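Local atomic coordinates of methylenetetrahydrofolate--tRNA-(uracil-5-)-methyltransferase trmFO (Thermus thermophilus, PDB entry 3G5S), a protein that uses FAD and methylenetetrahydrofolate to methylate carbon 5 of uridine 54 in tRNA. Residues 260-265 with 272-277. Numbering follows the deposited sequence.
Sequences VQLRQE and WSLVGF. With GSH (glutathione), chain C; EDO (1,2-ethanediol), chain G.
Arg-263 and Ser-273 form the hydrogen-bonded pair of an antiparallel beta hairpin, strands 258-264 and 271-274, within the six-stranded sheet; two backbone bonds of 2.9 Å link Arg-263 N to Ser-273 O and Ser-273 N to Arg-263 O. One face carries Leu-262, Leu-274, Trp-272 and Gln-264. It is packed at the leucines, side by side with Leu-262 CD2 3.9 Å from Leu-274 CD1, and at Trp-272; it is more open at Gln-264, whose CB sits over the six-membered ring of Trp-272 in a CH-pi contact. Strand 163-165 adds Val-164 against Leu-262. The Arg-263/Ser-273 face is polar but tightly bonded, though Arg-263 itself is partly exposed, as is Val-275. The Glu-265 side chain folds at its second torsion (chi2 -59°), bringing the carboxylate back to Ser-273: OE2 accepts a hydrogen bond from Ser-273 OG at 2.6 Å on its anti lone pair and another from Arg-263 NE, also at 2.6 Å, from above the carboxylate plane. Arg-263 NH2 reaches OE1 on its syn side, completing a side-on grip, and also bonds Glu-388 O. With an alanine here instead of Glu-265, the guanidinium would probably lose its carboxylate mate and the Ser-273 hydroxyl the acceptor that fixes its rotation. A type II turn, Leu-274 to Phe-277, lines the glutathione pocket, where Gly-276 N donates to glutathione O31 at 2.9 Å.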
loop_
_atom_site.group_PDB
_atom_site.type_symbol
_atom_site.label_atom_id
_atom_site.label_comp_id
_atom_site.label_asym_id
_atom_site.label_seq_id
_atom_site.Cartn_x
_atom_site.Cartn_y
_atom_site.Cartn_z
ATOM N N VAL A 260 -14.474 19.073 -8.596
ATOM C CA VAL A 260 -13.560 18.096 -8.032
ATOM C C VAL A 260 -12.667 17.640 -9.178
ATOM O O VAL A 260 -13.154 17.267 -10.252
ATOM C CB VAL A 260 -14.305 16.903 -7.417
ATOM C CG1 VAL A 260 -13.328 15.810 -7.008
ATOM C CG2 VAL A 260 -15.141 17.364 -6.229
ATOM N N GLN A 261 -11.356 17.692 -8.963
ATOM C CA GLN A 261 -10.418 17.251 -9.978
ATOM C C GLN A 261 -9.951 15.839 -9.690
ATOM O O GLN A 261 -9.806 15.459 -8.527
ATOM C CB GLN A 261 -9.193 18.153 -10.002
ATOM C CG GLN A 261 -9.464 19.566 -10.406
ATOM C CD GLN A 261 -8.189 20.280 -10.736
ATOM O OE1 GLN A 261 -7.303 20.414 -9.887
ATOM N NE2 GLN A 261 -8.066 20.725 -11.979
ATOM N N LEU A 262 -9.692 15.079 -10.748
ATOM C CA LEU A 262 -9.096 13.759 -10.615
ATOM C C LEU A 262 -7.827 13.690 -11.435
ATOM O O LEU A 262 -7.736 14.287 -12.509
ATOM C CB LEU A 262 -10.057 12.658 -11.056
ATOM C CG LEU A 262 -11.266 12.472 -10.134
ATOM C CD1 LEU A 262 -12.401 13.345 -10.593
ATOM C CD2 LEU A 262 -11.689 11.016 -10.099
ATOM N N ARG A 263 -6.839 12.970 -10.918
ATOM C CA ARG A 263 -5.583 12.813 -11.638
ATOM C C ARG A 263 -5.217 11.347 -11.775
ATOM O O ARG A 263 -5.542 10.523 -10.920
ATOM C CB ARG A 263 -4.449 13.580 -10.962
ATOM C CG ARG A 263 -3.873 12.912 -9.750
ATOM C CD ARG A 263 -2.573 13.581 -9.319
ATOM N NE ARG A 263 -1.779 12.626 -8.572
ATOM C CZ ARG A 263 -0.560 12.841 -8.089
ATOM N NH1 ARG A 263 0.050 14.011 -8.249
ATOM N NH2 ARG A 263 0.043 11.860 -7.438
ATOM N N GLN A 264 -4.524 11.028 -12.858
ATOM C CA GLN A 264 -4.104 9.666 -13.125
ATOM C C GLN A 264 -2.956 9.253 -12.197
ATOM O O GLN A 264 -1.959 9.972 -12.075
ATOM C CB GLN A 264 -3.686 9.546 -14.587
ATOM C CG GLN A 264 -3.276 8.153 -14.987
ATOM C CD GLN A 264 -2.954 8.027 -16.460
ATOM O OE1 GLN A 264 -2.211 7.130 -16.864
ATOM N NE2 GLN A 264 -3.499 8.926 -17.272
ATOM N N GLU A 265 -3.090 8.093 -11.555
ATOM C CA GLU A 265 -2.056 7.610 -10.641
ATOM C C GLU A 265 -1.215 6.483 -11.230
ATOM O O GLU A 265 -0.007 6.432 -11.015
ATOM C CB GLU A 265 -2.668 7.132 -9.326
ATOM C CG GLU A 265 -3.336 8.222 -8.516
ATOM C CD GLU A 265 -2.401 9.362 -8.119
ATOM O OE1 GLU A 265 -1.162 9.211 -8.187
ATOM O OE2 GLU A 265 -2.924 10.421 -7.724
ATOM N N TRP A 272 -7.590 6.723 -10.702
ATOM C CA TRP A 272 -7.582 8.180 -10.650
ATOM C C TRP A 272 -7.935 8.665 -9.254
ATOM O O TRP A 272 -8.945 8.251 -8.676
ATOM C CB TRP A 272 -8.564 8.753 -11.684
ATOM C CG TRP A 272 -8.084 8.557 -13.098
ATOM C CD1 TRP A 272 -7.840 7.366 -13.726
ATOM C CD2 TRP A 272 -7.757 9.582 -14.044
ATOM N NE1 TRP A 272 -7.385 7.591 -15.004
ATOM C CE2 TRP A 272 -7.329 8.942 -15.225
ATOM C CE3 TRP A 272 -7.785 10.977 -14.004
ATOM C CZ2 TRP A 272 -6.934 9.652 -16.355
ATOM C CZ3 TRP A 272 -7.398 11.680 -15.125
ATOM C CH2 TRP A 272 -6.979 11.018 -16.287
ATOM N N SER A 273 -7.097 9.537 -8.700
ATOM C CA SER A 273 -7.339 10.048 -7.356
ATOM C C SER A 273 -8.073 11.378 -7.390
ATOM O O SER A 273 -7.955 12.142 -8.343
ATOM C CB SER A 273 -6.035 10.207 -6.573
ATOM O OG SER A 273 -5.263 11.270 -7.090
ATOM N N LEU A 274 -8.822 11.650 -6.328
ATOM C CA LEU A 274 -9.432 12.956 -6.130
ATOM C C LEU A 274 -8.392 13.923 -5.578
ATOM O O LEU A 274 -7.887 13.736 -4.470
ATOM C CB LEU A 274 -10.609 12.867 -5.164
ATOM C CG LEU A 274 -11.931 12.350 -5.728
ATOM C CD1 LEU A 274 -11.826 10.902 -6.182
ATOM C CD2 LEU A 274 -13.029 12.506 -4.694
ATOM N N VAL A 275 -8.077 14.956 -6.345
ATOM C CA VAL A 275 -6.973 15.846 -6.012
ATOM C C VAL A 275 -7.316 16.732 -4.822
ATOM O O VAL A 275 -8.326 17.428 -4.830
ATOM C CB VAL A 275 -6.591 16.716 -7.229
ATOM C CG1 VAL A 275 -5.491 17.704 -6.858
ATOM C CG2 VAL A 275 -6.158 15.834 -8.394
ATOM N N GLY A 276 -6.479 16.698 -3.791
ATOM C CA GLY A 276 -6.687 17.550 -2.637
ATOM C C GLY A 276 -7.756 17.053 -1.680
ATOM O O GLY A 276 -8.247 17.821 -0.853
ATOM N N PHE A 277 -8.100 15.767 -1.778
ATOM C CA PHE A 277 -9.136 15.176 -0.933
ATOM C C PHE A 277 -8.590 14.245 0.143
ATOM O O PHE A 277 -9.213 13.255 0.506
ATOM C CB PHE A 277 -10.236 14.526 -1.782
ATOM C CG PHE A 277 -11.313 15.495 -2.165
ATOM C CD1 PHE A 277 -11.103 16.438 -3.160
ATOM C CD2 PHE A 277 -12.514 15.520 -1.477
ATOM C CE1 PHE A 277 -12.091 17.365 -3.476
ATOM C CE2 PHE A 277 -13.494 16.441 -1.790
ATOM C CZ PHE A 277 -13.287 17.362 -2.790
HETATM N N1 GSH C . 2.517 12.151 2.014
HETATM C CA1 GSH C . 3.477 12.716 1.084
HETATM C C1 GSH C . 4.321 13.820 1.700
HETATM O O11 GSH C . 4.198 14.072 3.067
HETATM O O12 GSH C . 5.255 14.242 1.102
HETATM C CB1 GSH C . 2.874 13.119 -0.259
HETATM C CG1 GSH C . 2.205 14.485 -0.353
HETATM C CD1 GSH C . 0.888 14.701 0.388
HETATM O OE1 GSH C . 0.472 13.931 1.193
HETATM N N2 GSH C . 0.142 15.882 0.054
HETATM C CA2 GSH C . -1.151 16.110 0.618
HETATM C C2 GSH C . -2.272 15.880 -0.391
HETATM O O2 GSH C . -2.587 16.744 -1.140
HETATM C CB2 GSH C . -1.153 17.521 1.183
HETATM S SG2 GSH C . -2.588 17.999 2.167
HETATM N N3 GSH C . -3.206 14.811 -0.099
HETATM C CA3 GSH C . -4.388 14.656 -0.919
HETATM C C3 GSH C . -4.123 14.058 -2.292
HETATM O O31 GSH C . -4.747 14.373 -3.256
HETATM O O32 GSH C . -2.948 13.343 -2.417
HETATM C C1 EDO G . 1.321 7.850 -13.906
HETATM O O1 EDO G . 2.003 6.667 -13.467
HETATM C C2 EDO G . 2.156 9.099 -13.635
HETATM O O2 EDO G . 3.532 8.808 -13.878
HETATM O O HOH W 1 -10.271 18.509 -6.466
#